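Local coordinates for transposon Tn7 transposition protein TnsA (Escherichia coli, PDB 1T0F) that cuts the 5' DNA strands at the ends of transposon Tn7 as the restriction enzyme-like endonuclease subunit of the TnsA-TnsB transposase, at residues R57-L62 with L80-Q85; A196-L201 with L260-V265. One frame throughout, in Å; residues are numbered along the deposited sequence.

Contact 1. Residues R57-L62 with L80-Q85; sequences RVHHLL and LDIREQ
In the restriction enzyme-like endonuclease domain, the carboxylate of Glu84 is gripped by Arg57, just before strand 58-61, and by His59 and the backbone of His60 on it. Glu84 CG sits between the backbone N and the carbonyl carbon (chi1 76°), and a bend at chi2 turns the carboxylate toward Arg57. The guanidinium meets it end-on in a salt bridge. Arg57 NH2 donates to Glu84 OE1 at 2.8 Å and NH1 to Glu84 OE2 at 3.2 Å. Both bonds are nearly straight and syn, with the two planes 20° apart. His59 ND1 makes a bent bond to Glu84 OE1 at 2.8 Å, from above the carboxylate plane, with OE1 tilted from the ring plane; Thr55 OG1 holds NE2. His60 N also comes from above, to Glu84 OE2 at 2.9 Å. Each oxygen accepts two bonds, which fixes the group's rotation. With an alanine at Glu84, the buried Arg57 guanidinium would probably lose its counter-charge and His59 ND1 its acceptor. Gln85 NE2 donates to His60 O at 3.0 Å and to active-site Glu66. Strand 58-61 pairs with strand 48-51; strand 79-87 edges another sheet beside strand 115-122. Leu61 and Ile82 pack on helix 64-75 and Phe118.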
loop_
_atom_site.group_PDB
_atom_site.type_symbol
_atom_site.label_atom_id
_atom_site.label_comp_id
_atom_site.label_asym_id
_atom_site.label_seq_id
_atom_site.Cartn_x
_atom_site.Cartn_y
_atom_site.Cartn_z
ATOM N N ARG A 57 -6.782 -3.543 11.831
ATOM C CA ARG A 57 -5.452 -3.076 12.243
ATOM C C ARG A 57 -5.130 -1.674 11.762
ATOM O O ARG A 57 -5.784 -1.139 10.859
ATOM C CB ARG A 57 -4.339 -3.961 11.660
ATOM C CG ARG A 57 -4.277 -5.402 12.114
ATOM C CD ARG A 57 -2.929 -6.044 11.709
ATOM N NE ARG A 57 -2.764 -6.224 10.262
ATOM C CZ ARG A 57 -2.001 -5.462 9.477
ATOM N NH1 ARG A 57 -1.311 -4.445 9.979
ATOM N NH2 ARG A 57 -1.926 -5.723 8.177
ATOM N N VAL A 58 -4.095 -1.092 12.369
ATOM C CA VAL A 58 -3.593 0.206 11.943
ATOM C C VAL A 58 -2.391 -0.225 11.100
ATOM O O VAL A 58 -1.431 -0.807 11.622
ATOM C CB VAL A 58 -3.100 1.079 13.119
ATOM C CG1 VAL A 58 -2.286 2.256 12.578
ATOM C CG2 VAL A 58 -4.292 1.603 13.914
ATOM N N HIS A 59 -2.453 0.033 9.797
ATOM C CA HIS A 59 -1.385 -0.369 8.893
ATOM C C HIS A 59 -0.241 0.626 8.823
ATOM O O HIS A 59 -0.410 1.808 9.115
ATOM C CB HIS A 59 -1.945 -0.587 7.486
ATOM C CG HIS A 59 -2.933 -1.707 7.398
ATOM N ND1 HIS A 59 -2.665 -2.888 6.739
ATOM C CD2 HIS A 59 -4.181 -1.834 7.907
ATOM C CE1 HIS A 59 -3.708 -3.694 6.843
ATOM N NE2 HIS A 59 -4.641 -3.077 7.548
ATOM N N HIS A 60 0.917 0.121 8.408
ATOM C CA HIS A 60 2.135 0.914 8.263
ATOM C C HIS A 60 2.502 1.052 6.803
ATOM O O HIS A 60 2.932 0.087 6.177
ATOM C CB HIS A 60 3.291 0.233 8.986
ATOM C CG HIS A 60 3.201 0.319 10.474
ATOM N ND1 HIS A 60 3.916 1.239 11.207
ATOM C CD2 HIS A 60 2.460 -0.381 11.364
ATOM C CE1 HIS A 60 3.622 1.101 12.488
ATOM N NE2 HIS A 60 2.741 0.125 12.609
ATOM N N LEU A 61 2.347 2.259 6.273
ATOM C CA LEU A 61 2.660 2.534 4.878
ATOM C C LEU A 61 3.848 3.496 4.873
ATOM O O LEU A 61 3.850 4.496 5.597
ATOM C CB LEU A 61 1.434 3.145 4.194
ATOM C CG LEU A 61 0.171 2.300 4.444
ATOM C CD1 LEU A 61 -1.051 3.000 3.856
ATOM C CD2 LEU A 61 0.347 0.921 3.850
ATOM N N LEU A 62 4.852 3.182 4.060
ATOM C CA LEU A 62 6.070 3.985 4.011
ATOM C C LEU A 62 6.243 5.024 2.897
ATOM O O LEU A 62 7.345 5.538 2.703
ATOM C CB LEU A 62 7.280 3.044 4.044
ATOM C CG LEU A 62 7.619 2.464 5.426
ATOM C CD1 LEU A 62 6.396 1.816 6.070
ATOM C CD2 LEU A 62 8.742 1.451 5.274
ATOM N N LEU A 80 -9.991 -9.598 1.399
ATOM C CA LEU A 80 -10.206 -10.164 2.726
ATOM C C LEU A 80 -9.114 -9.745 3.707
ATOM O O LEU A 80 -9.394 -9.418 4.864
ATOM C CB LEU A 80 -10.243 -11.689 2.636
ATOM C CG LEU A 80 -10.511 -12.465 3.924
ATOM C CD1 LEU A 80 -11.900 -12.129 4.466
ATOM C CD2 LEU A 80 -10.403 -13.954 3.633
ATOM N N ASP A 81 -7.866 -9.770 3.248
ATOM C CA ASP A 81 -6.747 -9.391 4.106
ATOM C C ASP A 81 -5.710 -8.616 3.302
ATOM O O ASP A 81 -5.571 -8.807 2.094
ATOM C CB ASP A 81 -6.101 -10.640 4.721
ATOM C CG ASP A 81 -5.170 -10.312 5.891
ATOM O OD1 ASP A 81 -5.136 -9.139 6.332
ATOM O OD2 ASP A 81 -4.479 -11.235 6.385
ATOM N N ILE A 82 -5.013 -7.719 3.986
ATOM C CA ILE A 82 -3.962 -6.912 3.379
ATOM C C ILE A 82 -2.788 -7.004 4.344
ATOM O O ILE A 82 -2.878 -6.529 5.476
ATOM C CB ILE A 82 -4.375 -5.432 3.244
ATOM C CG1 ILE A 82 -5.524 -5.295 2.235
ATOM C CG2 ILE A 82 -3.171 -4.590 2.789
ATOM C CD1 ILE A 82 -6.152 -3.901 2.210
ATOM N N ARG A 83 -1.710 -7.641 3.903
ATOM C CA ARG A 83 -0.519 -7.786 4.729
ATOM C C ARG A 83 0.624 -6.974 4.117
ATOM O O ARG A 83 1.276 -7.415 3.178
ATOM C CB ARG A 83 -0.152 -9.270 4.848
ATOM C CG ARG A 83 -1.048 -10.031 5.856
ATOM C CD ARG A 83 -0.747 -11.532 5.914
ATOM N NE ARG A 83 -1.213 -12.258 4.729
ATOM C CZ ARG A 83 -0.844 -13.498 4.413
ATOM N NH1 ARG A 83 0.005 -14.156 5.187
ATOM N NH2 ARG A 83 -1.337 -14.094 3.337
ATOM N N GLU A 84 0.845 -5.783 4.663
ATOM C CA GLU A 84 1.876 -4.872 4.163
ATOM C C GLU A 84 3.268 -5.211 4.682
ATOM O O GLU A 84 3.414 -5.825 5.742
ATOM C CB GLU A 84 1.537 -3.420 4.536
ATOM C CG GLU A 84 1.790 -3.022 6.001
ATOM C CD GLU A 84 0.636 -3.358 6.950
ATOM O OE1 GLU A 84 -0.225 -4.197 6.606
ATOM O OE2 GLU A 84 0.605 -2.786 8.061
ATOM N N GLN A 85 4.281 -4.799 3.922
ATOM C CA GLN A 85 5.684 -5.031 4.279
ATOM C C GLN A 85 5.874 -6.506 4.640
ATOM O O GLN A 85 6.348 -6.844 5.734
ATOM C CB GLN A 85 6.082 -4.146 5.471
ATOM C CG GLN A 85 5.460 -2.744 5.533
ATOM C CD GLN A 85 5.686 -1.895 4.283
ATOM O OE1 GLN A 85 6.652 -2.093 3.538
ATOM N NE2 GLN A 85 4.795 -0.925 4.063
HETATM O O HOH W 1 -3.482 -8.289 8.240
#

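Contact 2. Residues A196-L201 with L260-V265; sequences AQLSPL and LCISQV
Leu198 CG lies beside the backbone N, anti to the carbonyl carbon (chi1 -72°), and the side chain sends its two methyls to different residues of the 260-265 segment. The chi1 of -60° in Ile262 sets CG2 anti to the backbone N, while an extended chi2 carries CD1 farther out toward Leu201. The two branches therefore touch two residues one helical turn apart. Leu198 CD2 meets Ile262 CG2 at 3.7 Å, the side chains lying aslant. CG2 is equally near the carbonyl oxygen of Leu198, so the isoleucine packs against backbone as well as side chain. Ile262 CD1 lies 3.9 Å from the backbone C of Leu201 and 4.4 Å from Leu201 CB. The other methyl of Leu198, CD1, presses on Val265 CG2 at 3.5 Å, tighter than a usual carbon contact. The same CD1 is 3.6 Å from the backbone O of Ser263. Leu198 thus touches Ile262, Ser263 and Val265 where the chain leaves its short strand. The contact is apolar packing. It joins helix 198-207 to strand 261-262, which pairs antiparallel with strand 244-245. Ile244 of that partner strand touches both Leu198 and Ile262. Ala202 and Leu205, farther along helix 198-207, also pack on Ile262, and helix 230-240 meets Leu198 and Leu201 through Leu238.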
loop_
_atom_site.group_PDB
_atom_site.type_symbol
_atom_site.label_atom_id
_atom_site.label_comp_id
_atom_site.label_asym_id
_atom_site.label_seq_id
_atom_site.Cartn_x
_atom_site.Cartn_y
_atom_site.Cartn_z
ATOM N N ALA A 196 -14.892 10.110 19.342
ATOM C CA ALA A 196 -16.236 10.031 19.907
ATOM C C ALA A 196 -17.306 10.532 18.936
ATOM O O ALA A 196 -18.498 10.318 19.149
ATOM C CB ALA A 196 -16.296 10.830 21.208
ATOM N N GLN A 197 -16.876 11.196 17.869
ATOM C CA GLN A 197 -17.801 11.733 16.876
ATOM C C GLN A 197 -18.262 10.707 15.844
ATOM O O GLN A 197 -19.243 10.937 15.134
ATOM C CB GLN A 197 -17.155 12.918 16.158
ATOM C CG GLN A 197 -17.031 14.172 17.004
ATOM C CD GLN A 197 -18.377 14.820 17.275
ATOM O OE1 GLN A 197 -19.205 14.282 18.011
ATOM N NE2 GLN A 197 -18.606 15.977 16.667
ATOM N N LEU A 198 -17.559 9.582 15.754
ATOM C CA LEU A 198 -17.914 8.552 14.786
ATOM C C LEU A 198 -19.357 8.094 14.929
ATOM O O LEU A 198 -20.078 7.989 13.940
ATOM C CB LEU A 198 -16.974 7.346 14.916
ATOM C CG LEU A 198 -15.543 7.551 14.406
ATOM C CD1 LEU A 198 -14.671 6.379 14.842
ATOM C CD2 LEU A 198 -15.552 7.679 12.886
ATOM N N SER A 199 -19.778 7.836 16.163
ATOM C CA SER A 199 -21.135 7.370 16.422
ATOM C C SER A 199 -22.203 8.383 15.993
ATOM O O SER A 199 -23.086 8.057 15.199
ATOM C CB SER A 199 -21.294 7.022 17.907
ATOM O OG SER A 199 -22.594 6.532 18.182
ATOM N N PRO A 200 -22.142 9.624 16.506
ATOM C CA PRO A 200 -23.162 10.589 16.090
ATOM C C PRO A 200 -23.111 10.912 14.596
ATOM O O PRO A 200 -24.146 11.088 13.960
ATOM C CB PRO A 200 -22.873 11.803 16.974
ATOM C CG PRO A 200 -21.409 11.686 17.258
ATOM C CD PRO A 200 -21.243 10.211 17.513
ATOM N N LEU A 201 -21.907 10.975 14.035
ATOM C CA LEU A 201 -21.762 11.268 12.613
ATOM C C LEU A 201 -22.345 10.135 11.777
ATOM O O LEU A 201 -22.939 10.375 10.720
ATOM C CB LEU A 201 -20.283 11.477 12.257
ATOM C CG LEU A 201 -19.621 12.733 12.830
ATOM C CD1 LEU A 201 -18.126 12.713 12.511
ATOM C CD2 LEU A 201 -20.287 13.976 12.248
ATOM N N LEU A 260 -20.239 6.803 2.311
ATOM C CA LEU A 260 -19.274 6.735 3.397
ATOM C C LEU A 260 -19.566 5.567 4.318
ATOM O O LEU A 260 -20.717 5.316 4.675
ATOM C CB LEU A 260 -19.270 8.033 4.210
ATOM C CG LEU A 260 -18.386 9.164 3.676
ATOM C CD1 LEU A 260 -18.853 9.599 2.297
ATOM C CD2 LEU A 260 -18.427 10.325 4.643
ATOM N N CYS A 261 -18.516 4.841 4.677
ATOM C CA CYS A 261 -18.637 3.707 5.582
ATOM C C CYS A 261 -17.919 4.137 6.853
ATOM O O CYS A 261 -16.726 4.451 6.823
ATOM C CB CYS A 261 -17.964 2.469 4.989
ATOM S SG CYS A 261 -18.078 1.010 6.048
ATOM N N ILE A 262 -18.653 4.168 7.961
ATOM C CA ILE A 262 -18.093 4.586 9.236
ATOM C C ILE A 262 -17.950 3.415 10.184
ATOM O O ILE A 262 -18.899 2.665 10.407
ATOM C CB ILE A 262 -18.974 5.654 9.903
ATOM C CG1 ILE A 262 -19.076 6.881 8.995
ATOM C CG2 ILE A 262 -18.393 6.035 11.255
ATOM C CD1 ILE A 262 -19.878 8.017 9.587
ATOM N N SER A 263 -16.755 3.266 10.744
ATOM C CA SER A 263 -16.478 2.175 11.668
ATOM C C SER A 263 -16.849 2.523 13.108
ATOM O O SER A 263 -16.692 3.666 13.542
ATOM C CB SER A 263 -14.997 1.811 11.601
ATOM O OG SER A 263 -14.202 2.941 11.915
ATOM N N GLN A 264 -17.354 1.529 13.833
ATOM C CA GLN A 264 -17.729 1.684 15.237
ATOM C C GLN A 264 -16.511 1.220 16.014
ATOM O O GLN A 264 -16.269 0.020 16.107
ATOM C CB GLN A 264 -18.890 0.761 15.615
ATOM C CG GLN A 264 -20.168 0.925 14.827
ATOM C CD GLN A 264 -21.219 -0.084 15.265
ATOM O OE1 GLN A 264 -21.602 -0.128 16.438
ATOM N NE2 GLN A 264 -21.682 -0.906 14.327
ATOM N N VAL A 265 -15.746 2.145 16.569
ATOM C CA VAL A 265 -14.557 1.741 17.302
ATOM C C VAL A 265 -14.583 2.128 18.767
ATOM O O VAL A 265 -15.195 3.121 19.158
ATOM C CB VAL A 265 -13.276 2.324 16.671
ATOM C CG1 VAL A 265 -13.165 1.885 15.221
ATOM C CG2 VAL A 265 -13.284 3.837 16.779
#

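How the contacts relate
The two contacts follow one another along the chain and do not touch. Their centres are about 21 Å apart and their nearest atoms about 9 Å. Contact 1 is polar and buried near the middle of the chain, with its centre about 5 Å from the chain centre. Contact 2 is apolar, partly buried and about 20 Å from that centre. Contact 1 lies close to the catalytic site. The side chain of Gln85 is about 3 Å from that of Glu66, about 4 Å from that of Asp117 and about 7 Å from the bound magnesium ion. Residues 196-201 of contact 2 belong instead to the C-terminal family region, away from the annotated sites.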